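Local structure of separin (5U1T) at residues Leu1422-Ser1427 against Val1532-Ile1537. The protein cleaves the cohesin subunit SCC1 at the onset of anaphase as a caspase-like cysteine protease held inactive by securin for most of the cell cycle. Numbering follows the deposited sequence.
Sequences LSRTES and VTDKDI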
loop_
_atom_site.group_PDB
_atom_site.type_symbol
_atom_site.label_atom_id
_atom_site.label_comp_id
_atom_site.label_asym_id
_atom_site.label_seq_id
_atom_site.Cartn_x
_atom_site.Cartn_y
_atom_site.Cartn_z
ATOM N N LEU A 1422 -13.576 -13.901 48.699
ATOM C CA LEU A 1422 -14.494 -13.149 49.545
ATOM C C LEU A 1422 -15.218 -14.097 50.481
ATOM O O LEU A 1422 -16.436 -14.265 50.396
ATOM C CB LEU A 1422 -15.515 -12.377 48.708
ATOM C CG LEU A 1422 -15.090 -11.116 47.960
ATOM C CD1 LEU A 1422 -16.257 -10.603 47.142
ATOM C CD2 LEU A 1422 -14.599 -10.063 48.932
ATOM N N SER A 1423 -14.478 -14.703 51.396
ATOM C CA SER A 1423 -14.990 -15.870 52.083
ATOM C C SER A 1423 -15.962 -15.528 53.206
ATOM O O SER A 1423 -16.800 -16.356 53.575
ATOM C CB SER A 1423 -13.816 -16.703 52.591
ATOM O OG SER A 1423 -13.059 -17.195 51.480
ATOM N N ARG A 1424 -15.871 -14.310 53.736
ATOM C CA ARG A 1424 -16.795 -13.849 54.785
ATOM C C ARG A 1424 -18.140 -13.502 54.164
ATOM O O ARG A 1424 -19.200 -13.693 54.765
ATOM C CB ARG A 1424 -16.218 -12.629 55.515
ATOM C CG ARG A 1424 -16.803 -12.299 56.898
ATOM C CD ARG A 1424 -16.025 -11.121 57.519
ATOM N NE ARG A 1424 -14.626 -11.115 57.059
ATOM C CZ ARG A 1424 -14.061 -10.155 56.321
ATOM N NH1 ARG A 1424 -12.785 -10.256 55.944
ATOM N NH2 ARG A 1424 -14.763 -9.094 55.967
ATOM N N THR A 1425 -18.071 -12.962 52.950
ATOM C CA THR A 1425 -19.259 -12.672 52.167
ATOM C C THR A 1425 -19.975 -13.982 51.893
ATOM O O THR A 1425 -21.191 -14.086 52.077
ATOM C CB THR A 1425 -18.923 -11.971 50.836
ATOM O OG1 THR A 1425 -18.115 -10.819 51.091
ATOM C CG2 THR A 1425 -20.198 -11.564 50.117
ATOM N N GLU A 1426 -19.216 -14.984 51.463
ATOM C CA GLU A 1426 -19.804 -16.291 51.237
ATOM C C GLU A 1426 -20.496 -16.770 52.501
ATOM O O GLU A 1426 -21.627 -17.225 52.432
ATOM C CB GLU A 1426 -18.769 -17.309 50.788
ATOM C CG GLU A 1426 -19.408 -18.630 50.371
ATOM C CD GLU A 1426 -18.394 -19.667 49.904
ATOM O OE1 GLU A 1426 -18.027 -19.669 48.708
ATOM O OE2 GLU A 1426 -17.963 -20.480 50.743
ATOM N N SER A 1427 -19.835 -16.624 53.648
ATOM C CA SER A 1427 -20.415 -17.039 54.932
ATOM C C SER A 1427 -21.767 -16.399 55.191
ATOM O O SER A 1427 -22.700 -17.072 55.638
ATOM C CB SER A 1427 -19.484 -16.699 56.100
ATOM O OG SER A 1427 -18.177 -17.206 55.900
ATOM N N VAL A 1532 -15.719 -1.133 46.632
ATOM C CA VAL A 1532 -16.281 -1.124 47.974
ATOM C C VAL A 1532 -15.675 -2.247 48.818
ATOM O O VAL A 1532 -15.212 -3.235 48.272
ATOM C CB VAL A 1532 -17.791 -1.278 47.919
ATOM C CG1 VAL A 1532 -18.405 -0.048 47.306
ATOM C CG2 VAL A 1532 -18.154 -2.507 47.102
ATOM N N THR A 1533 -15.656 -2.092 50.135
ATOM C CA THR A 1533 -15.031 -3.086 51.005
ATOM C C THR A 1533 -16.093 -3.993 51.648
ATOM O O THR A 1533 -17.226 -3.565 51.881
ATOM C CB THR A 1533 -14.169 -2.416 52.092
ATOM O OG1 THR A 1533 -14.997 -1.602 52.947
ATOM C CG2 THR A 1533 -13.082 -1.561 51.455
ATOM N N ASP A 1534 -15.722 -5.236 51.954
ATOM C CA ASP A 1534 -16.719 -6.312 52.026
ATOM C C ASP A 1534 -17.699 -6.249 53.201
ATOM O O ASP A 1534 -18.899 -6.432 52.988
ATOM C CB ASP A 1534 -16.017 -7.694 51.971
ATOM C CG ASP A 1534 -15.506 -8.184 53.321
ATOM O OD1 ASP A 1534 -14.465 -7.692 53.804
ATOM O OD2 ASP A 1534 -16.119 -9.117 53.887
ATOM N N LYS A 1535 -17.239 -5.975 54.419
ATOM C CA LYS A 1535 -18.180 -5.950 55.554
ATOM C C LYS A 1535 -19.287 -4.913 55.374
ATOM O O LYS A 1535 -20.462 -5.210 55.596
ATOM C CB LYS A 1535 -17.458 -5.686 56.882
ATOM C CG LYS A 1535 -16.548 -6.805 57.318
ATOM C CD LYS A 1535 -15.853 -6.492 58.621
ATOM C CE LYS A 1535 -15.481 -7.792 59.302
ATOM N NZ LYS A 1535 -16.719 -8.592 59.539
ATOM N N ASP A 1536 -18.910 -3.704 54.968
ATOM C CA ASP A 1536 -19.860 -2.603 54.819
ATOM C C ASP A 1536 -20.855 -2.817 53.684
ATOM O O ASP A 1536 -22.046 -2.535 53.825
ATOM C CB ASP A 1536 -19.105 -1.298 54.597
ATOM C CG ASP A 1536 -19.210 -0.371 55.760
ATOM O OD1 ASP A 1536 -19.726 -0.793 56.823
ATOM O OD2 ASP A 1536 -18.778 0.789 55.605
ATOM N N ILE A 1537 -20.358 -3.304 52.551
ATOM C CA ILE A 1537 -21.199 -3.440 51.372
ATOM C C ILE A 1537 -22.192 -4.574 51.591
ATOM O O ILE A 1537 -23.345 -4.496 51.154
ATOM C CB ILE A 1537 -20.360 -3.682 50.083
ATOM C CG1 ILE A 1537 -21.250 -3.631 48.836
ATOM C CG2 ILE A 1537 -19.590 -5.002 50.154
ATOM C CD1 ILE A 1537 -21.966 -2.324 48.650
#
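In the caspase-like catalytic domain of separase, two helices begin side by side, and a salt bridge joins their first turns: R1424 of helix 1423-1436 reaches D1534, which opens helix 1534-1548. The backbones come closest at T1425 and D1534, whose CA atoms are 6.8 Å apart. R1424 suits this gap because it is long; with CG anti to the backbone N (chi1 -161°) its chain leaves its own helix, then bends at chi3 to bring NH2 in front of the carboxylate, between its two oxygens. As modelled, the guanidinium and carboxylate planes stand 56° apart, but NH2 sits too close to the carboxylate for this angle, or a weak bond to OD1, to be trusted in detail. D1534 also suits its place in the first turn, where an acidic side chain is electrostatically favourable. K1535 crosses the arginine at about a right angle, CE lying 3.8 Å from CD of R1424. The two cationic ends are near each other, and the carboxylate of D1534 probably softens their repulsion. Nearer the start of the first helix, L1422 at the N-cap position sends CD2 to 4.1 Å from CB of D1534, an apolar touch with the aspartate's stem. T1425 lies alongside, OG1 3.9 Å from CB of D1534, while its hydroxyl is hydrogen-bonded to D1538, one turn after D1534 on the second helix. A second protein chain, probably securin, sets acidic side chains against D1534 and K1535 and an apolar one against L1422. The side chain of L1422 is about 7 Å from that of C1497, the catalytic cysteine by similarity. The two helices follow parallel strands 1412-1416 and 1524-1528, between which the sheet carries strands 1465-1469 and 1492-1494.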